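Local coordinates for protein 2,5-dihydroxypyridine 5,6-dioxygenase (PDB 7CNT) that cleaves the ring of 2,5-dihydroxypyridine with molecular oxygen, using ferrous iron, to give N-formylmaleamate in aerobic nicotinate degradation, at residues R249-Y254 / C317-P322; A122-E127 / H189-F194. All coordinates share one frame; numbering follows the deposited sequence.

Contact 1: residues R249-Y254 / C317-P322. With FE2 (Fe (II) ion), chain G.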
loop_
_atom_site.group_PDB
_atom_site.type_symbol
_atom_site.label_atom_id
_atom_site.label_comp_id
_atom_site.label_asym_id
_atom_site.label_seq_id
_atom_site.Cartn_x
_atom_site.Cartn_y
_atom_site.Cartn_z
ATOM N N ARG A 249 -11.279 -40.850 3.771
ATOM C CA ARG A 249 -10.288 -41.899 4.038
ATOM C C ARG A 249 -8.955 -41.475 3.424
ATOM O O ARG A 249 -7.917 -41.584 4.052
ATOM C CB ARG A 249 -10.690 -43.274 3.431
ATOM C CG ARG A 249 -11.741 -44.092 4.172
ATOM C CD ARG A 249 -11.900 -45.541 3.648
ATOM N NE ARG A 249 -12.341 -45.633 2.249
ATOM C CZ ARG A 249 -13.606 -45.672 1.815
ATOM N NH1 ARG A 249 -14.640 -45.622 2.654
ATOM N NH2 ARG A 249 -13.849 -45.744 0.505
ATOM N N ASP A 250 -8.991 -40.989 2.189
ATOM C CA ASP A 250 -7.765 -40.654 1.476
ATOM C C ASP A 250 -7.035 -39.589 2.247
ATOM O O ASP A 250 -5.848 -39.701 2.495
ATOM C CB ASP A 250 -8.088 -40.121 0.079
ATOM C CG ASP A 250 -7.301 -40.808 -0.999
ATOM O OD1 ASP A 250 -7.548 -42.028 -1.191
ATOM O OD2 ASP A 250 -6.461 -40.127 -1.654
ATOM N N TYR A 251 -7.776 -38.553 2.645
ATOM C CA TYR A 251 -7.252 -37.439 3.455
ATOM C C TYR A 251 -6.603 -37.911 4.773
ATOM O O TYR A 251 -5.518 -37.464 5.148
ATOM C CB TYR A 251 -8.369 -36.427 3.734
ATOM C CG TYR A 251 -7.918 -35.240 4.519
ATOM C CD1 TYR A 251 -7.407 -34.150 3.893
ATOM C CD2 TYR A 251 -7.999 -35.222 5.918
ATOM C CE1 TYR A 251 -7.007 -33.046 4.600
ATOM C CE2 TYR A 251 -7.589 -34.133 6.647
ATOM C CZ TYR A 251 -7.084 -33.037 5.966
ATOM O OH TYR A 251 -6.639 -31.910 6.599
HETATM N N MSE A 252 -7.259 -38.814 5.482
HETATM C CA MSE A 252 -6.684 -39.332 6.721
HETATM C C MSE A 252 -5.417 -40.153 6.480
HETATM O O MSE A 252 -4.428 -39.911 7.132
HETATM C CB MSE A 252 -7.801 -40.059 7.505
HETATM C CG MSE A 252 -8.430 -39.046 8.469
HETATM SE SE MSE A 252 -10.227 -39.571 9.104
HETATM C CE MSE A 252 -9.930 -39.097 11.006
ATOM N N LYS A 253 -5.432 -41.103 5.544
ATOM C CA LYS A 253 -4.242 -41.905 5.185
ATOM C C LYS A 253 -3.010 -41.074 4.884
ATOM O O LYS A 253 -1.947 -41.351 5.392
ATOM C CB LYS A 253 -4.512 -42.818 3.992
ATOM C CG LYS A 253 -4.430 -44.309 4.314
ATOM C CD LYS A 253 -4.588 -45.229 3.094
ATOM C CE LYS A 253 -6.051 -45.554 2.751
ATOM N NZ LYS A 253 -6.661 -44.707 1.674
ATOM N N TYR A 254 -3.169 -40.031 4.082
ATOM C CA TYR A 254 -2.069 -39.134 3.678
ATOM C C TYR A 254 -1.076 -38.742 4.788
ATOM O O TYR A 254 0.123 -38.666 4.527
ATOM C CB TYR A 254 -2.657 -37.860 3.064
ATOM C CG TYR A 254 -1.687 -36.730 2.835
ATOM C CD1 TYR A 254 -0.799 -36.764 1.757
ATOM C CD2 TYR A 254 -1.673 -35.610 3.677
ATOM C CE1 TYR A 254 0.074 -35.722 1.516
ATOM C CE2 TYR A 254 -0.795 -34.558 3.457
ATOM C CZ TYR A 254 0.079 -34.620 2.374
ATOM O OH TYR A 254 0.960 -33.588 2.133
ATOM N N CYS A 317 -3.191 -33.960 11.859
ATOM C CA CYS A 317 -4.494 -34.130 11.197
ATOM C C CYS A 317 -5.642 -33.932 12.201
ATOM O O CYS A 317 -5.863 -34.748 13.107
ATOM C CB CYS A 317 -4.609 -35.508 10.522
ATOM S SG CYS A 317 -6.037 -35.776 9.417
ATOM N N HIS A 318 -6.376 -32.841 12.000
ATOM C CA HIS A 318 -7.442 -32.428 12.870
ATOM C C HIS A 318 -8.706 -32.180 12.047
ATOM O O HIS A 318 -8.684 -31.415 11.101
ATOM C CB HIS A 318 -6.983 -31.147 13.561
ATOM C CG HIS A 318 -8.017 -30.502 14.421
ATOM N ND1 HIS A 318 -8.756 -29.415 14.004
ATOM C CD2 HIS A 318 -8.418 -30.772 15.682
ATOM C CE1 HIS A 318 -9.577 -29.052 14.970
ATOM N NE2 HIS A 318 -9.390 -29.858 15.999
ATOM N N LEU A 319 -9.794 -32.842 12.424
ATOM C CA LEU A 319 -11.120 -32.637 11.835
ATOM C C LEU A 319 -12.109 -32.179 12.870
ATOM O O LEU A 319 -12.059 -32.619 14.028
ATOM C CB LEU A 319 -11.668 -33.960 11.275
ATOM C CG LEU A 319 -10.764 -34.794 10.367
ATOM C CD1 LEU A 319 -11.559 -35.959 9.919
ATOM C CD2 LEU A 319 -10.339 -33.980 9.165
ATOM N N ASP A 320 -13.065 -31.365 12.449
ATOM C CA ASP A 320 -14.151 -30.945 13.324
ATOM C C ASP A 320 -15.431 -31.259 12.593
ATOM O O ASP A 320 -15.570 -30.899 11.439
ATOM C CB ASP A 320 -14.068 -29.444 13.592
ATOM C CG ASP A 320 -13.286 -29.086 14.859
ATOM O OD1 ASP A 320 -13.045 -29.945 15.716
ATOM O OD2 ASP A 320 -12.942 -27.909 15.022
ATOM N N ILE A 321 -16.365 -31.946 13.249
ATOM C CA ILE A 321 -17.553 -32.471 12.579
ATOM C C ILE A 321 -18.873 -32.193 13.337
ATOM O O ILE A 321 -19.178 -32.851 14.320
ATOM C CB ILE A 321 -17.396 -33.965 12.331
ATOM C CG1 ILE A 321 -16.239 -34.235 11.381
ATOM C CG2 ILE A 321 -18.668 -34.532 11.711
ATOM C CD1 ILE A 321 -15.865 -35.701 11.256
ATOM N N PRO A 322 -19.636 -31.177 12.915
ATOM C CA PRO A 322 -20.987 -30.977 13.456
ATOM C C PRO A 322 -22.091 -31.880 12.840
ATOM O O PRO A 322 -22.176 -32.046 11.615
ATOM C CB PRO A 322 -21.275 -29.511 13.149
ATOM C CG PRO A 322 -20.306 -29.149 12.078
ATOM C CD PRO A 322 -19.083 -29.937 12.386
HETATM FE FE FE2 G . -10.994 -30.085 17.173
#
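Behind the iron site, Tyr251 and Met252 of helix 243-254 pack against Cys317 and Leu319, which flank the metal ligand His318 beside strand 319-323. One ring carbon of the tyrosine does most of the touching: CE2 of Tyr251 lies 3.6 Å from SG of Cys317 and 3.7 Å from CD2 of Leu319. The sulfur approaches the ring obliquely, 4.7 Å from SG of Cys317 to the Tyr251 centroid, a sulfur-aromatic contact that suits a small, polarisable thiol. With CG anti to the backbone N (chi1 -178°), Tyr251 brings CE2 between these two partners. The other leucine branch, CD1 of Leu319, meets CE of Met252, a selenomethionine, at 3.7 Å. With an alanine here instead of Tyr251, the Cys317 thiol and CD2 of Leu319 would probably face a gap, and the edge-to-face stacks on Phe219 and Phe255 would be lost. Just before the strand, CB of His318 points away from the helix, and its NE2 binds iron at 2.0 Å, while Asp320 OD1 binds it at 2.5 Å; His265 and Ser302 also bind the metal. No hydrogen bond links the two segments: the buried groups hold together by van der Waals contact, while His318 and Asp320 carry the metal.

Contact 2: residues A122-E127 / H189-F194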
loop_
_atom_site.group_PDB
_atom_site.type_symbol
_atom_site.label_atom_id
_atom_site.label_comp_id
_atom_site.label_asym_id
_atom_site.label_seq_id
_atom_site.Cartn_x
_atom_site.Cartn_y
_atom_site.Cartn_z
ATOM N N ALA A 122 -9.264 -13.940 17.460
ATOM C CA ALA A 122 -10.136 -13.119 16.608
ATOM C C ALA A 122 -9.601 -13.055 15.178
ATOM O O ALA A 122 -8.717 -12.249 14.872
ATOM C CB ALA A 122 -10.270 -11.747 17.192
ATOM N N VAL A 123 -10.163 -13.919 14.331
ATOM C CA VAL A 123 -9.650 -14.242 12.993
ATOM C C VAL A 123 -10.731 -14.342 11.908
ATOM O O VAL A 123 -10.421 -14.275 10.701
ATOM C CB VAL A 123 -8.859 -15.573 13.000
ATOM C CG1 VAL A 123 -7.483 -15.408 13.648
ATOM C CG2 VAL A 123 -9.634 -16.664 13.692
ATOM N N GLU A 124 -11.989 -14.498 12.315
ATOM C CA GLU A 124 -13.094 -14.537 11.374
ATOM C C GLU A 124 -13.233 -13.164 10.795
ATOM O O GLU A 124 -12.770 -12.196 11.407
ATOM C CB GLU A 124 -14.396 -14.967 12.053
ATOM C CG GLU A 124 -14.375 -16.429 12.523
ATOM C CD GLU A 124 -14.518 -17.410 11.362
ATOM O OE1 GLU A 124 -15.600 -18.055 11.243
ATOM O OE2 GLU A 124 -13.556 -17.504 10.557
ATOM N N PRO A 125 -13.851 -13.060 9.601
ATOM C CA PRO A 125 -14.019 -11.760 8.975
ATOM C C PRO A 125 -14.958 -10.842 9.775
ATOM O O PRO A 125 -15.910 -11.278 10.402
ATOM C CB PRO A 125 -14.621 -12.092 7.613
ATOM C CG PRO A 125 -14.409 -13.534 7.436
ATOM C CD PRO A 125 -14.482 -14.108 8.808
ATOM N N PRO A 126 -14.681 -9.568 9.763
ATOM C CA PRO A 126 -15.429 -8.568 10.477
ATOM C C PRO A 126 -16.944 -8.753 10.492
ATOM O O PRO A 126 -17.596 -8.519 11.516
ATOM C CB PRO A 126 -15.079 -7.308 9.704
ATOM C CG PRO A 126 -13.666 -7.537 9.289
ATOM C CD PRO A 126 -13.426 -9.028 9.230
ATOM N N GLU A 127 -17.505 -9.132 9.365
ATOM C CA GLU A 127 -18.968 -9.294 9.246
ATOM C C GLU A 127 -19.468 -10.409 10.134
ATOM O O GLU A 127 -20.500 -10.288 10.797
ATOM C CB GLU A 127 -19.396 -9.583 7.795
ATOM C CG GLU A 127 -19.235 -8.389 6.848
ATOM C CD GLU A 127 -17.785 -7.958 6.616
ATOM O OE1 GLU A 127 -16.890 -8.845 6.393
ATOM O OE2 GLU A 127 -17.552 -6.714 6.668
ATOM N N HIS A 189 -12.493 -17.467 22.132
ATOM C CA HIS A 189 -12.551 -17.169 20.713
ATOM C C HIS A 189 -13.770 -16.346 20.365
ATOM O O HIS A 189 -14.877 -16.740 20.652
ATOM C CB HIS A 189 -12.636 -18.479 19.923
ATOM C CG HIS A 189 -12.543 -18.297 18.440
ATOM N ND1 HIS A 189 -12.723 -19.331 17.555
ATOM C CD2 HIS A 189 -12.329 -17.194 17.685
ATOM C CE1 HIS A 189 -12.603 -18.882 16.320
ATOM N NE2 HIS A 189 -12.370 -17.586 16.371
ATOM N N TRP A 190 -13.572 -15.216 19.711
ATOM C CA TRP A 190 -14.665 -14.436 19.260
ATOM C C TRP A 190 -14.728 -14.688 17.764
ATOM O O TRP A 190 -13.806 -14.278 17.063
ATOM C CB TRP A 190 -14.372 -12.966 19.593
ATOM C CG TRP A 190 -15.217 -11.972 18.864
ATOM C CD1 TRP A 190 -16.444 -12.174 18.342
ATOM C CD2 TRP A 190 -14.898 -10.601 18.625
ATOM N NE1 TRP A 190 -16.899 -11.043 17.751
ATOM C CE2 TRP A 190 -15.960 -10.056 17.907
ATOM C CE3 TRP A 190 -13.790 -9.801 18.911
ATOM C CZ2 TRP A 190 -15.973 -8.731 17.482
ATOM C CZ3 TRP A 190 -13.793 -8.488 18.488
ATOM C CH2 TRP A 190 -14.892 -7.961 17.776
ATOM N N PRO A 191 -15.824 -15.292 17.255
ATOM C CA PRO A 191 -17.075 -15.674 17.905
ATOM C C PRO A 191 -17.064 -17.150 18.274
ATOM O O PRO A 191 -16.253 -17.891 17.716
ATOM C CB PRO A 191 -18.077 -15.459 16.814
ATOM C CG PRO A 191 -17.325 -15.872 15.574
ATOM C CD PRO A 191 -15.864 -15.685 15.845
ATOM N N SER A 192 -17.911 -17.512 19.244
ATOM C CA SER A 192 -18.133 -18.898 19.698
ATOM C C SER A 192 -19.467 -19.012 20.469
ATOM O O SER A 192 -20.504 -18.487 19.982
ATOM C CB SER A 192 -16.965 -19.412 20.540
ATOM O OG SER A 192 -16.943 -18.705 21.744
ATOM N N GLY A 193 -19.480 -19.721 21.618
ATOM C CA GLY A 193 -20.784 -20.157 22.211
ATOM C C GLY A 193 -21.103 -21.647 22.133
ATOM O O GLY A 193 -22.092 -22.054 21.571
ATOM N N PHE A 194 -20.222 -22.459 22.694
ATOM C CA PHE A 194 -20.412 -23.898 22.742
ATOM C C PHE A 194 -19.568 -24.415 23.886
ATOM O O PHE A 194 -19.012 -23.633 24.646
ATOM C CB PHE A 194 -20.152 -24.572 21.399
ATOM C CG PHE A 194 -18.762 -24.401 20.857
ATOM C CD1 PHE A 194 -18.420 -23.264 20.136
ATOM C CD2 PHE A 194 -17.818 -25.380 21.031
ATOM C CE1 PHE A 194 -17.148 -23.097 19.633
ATOM C CE2 PHE A 194 -16.548 -25.238 20.507
ATOM C CZ PHE A 194 -16.207 -24.082 19.810
HETATM O O HOH W 1 -12.273 -15.455 14.980
#
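His189, Val123 and Glu124 meet around a single water where two neighbouring strands of the parallel sheet run out into loops. CG2 of Val123 comes to 3.9 Å from NE2 of His189, and the two side chains cross at about a right angle. Next to it, the aliphatic part of Glu124 rests on the proline ring, CG of Glu124 lying 3.7 Å from CD of Pro191. The small methyl of Ala122 lets the indole lie alongside, with CB of Ala122 4.4 Å from CE3 of Trp190.

No direct hydrogen bond spans the segments, but the water does. It accepts from Val123 N at 2.7 Å, donates to Trp190 O at 2.8 Å, and lies at the edge of the imidazole, in its plane, 2.5 Å from His189 NE2. Three bonds thus grip it between both backbones and one side chain. CG of His189 lies anti to the backbone N (chi1 -173°), which carries NE2 over to the water, and Pro191 O sits 3.7 Å above the plane of the His189 ring, over its centre. The cis peptide before Pro191 turns the chain tightly here.

Further out, the carboxylate of Glu124 accepts from two backbone amides, OE2 from Met288 N and OE1 from Met290 N, so its bent chain (chi2 -75°) ties this loop to the start of helix 290-294. Trp190 donates through NE1 to Leu129 O and meets Phe12 edge-to-face.

The contact therefore lies at the C-terminal ends of strands 118-121 and 187-189, with helix 5-18 packed on Ala122 and Trp190, helix 126-131 opening after the N-cap Pro125, and helix 290-294 against His189 and Pro191.

Overall arrangement
From the N terminus, the chain builds most of the parallel sheet before reaching contact 2, which joins the exit of strand 118-121 to that of strand 187-189 and closes a loop of 61 residues containing helices and the strands 154-158, 164-168 and 175-177. The chain then goes on into strand 194-197, which pairs with 175-177 from inside that loop. Contact 1 comes later, closing a 62-residue loop from helix 243-254 to strand 319-323, a loop that includes the metal ligands His265 and Ser302. The two are in series, neither nested nor crossed, with centres about 23 Å apart on opposite sides of the chain's centre. Contact 2 ties together the parallel-sheet part; contact 1 anchors a helix to strand 319-323, which carries the iron ligand Asp320.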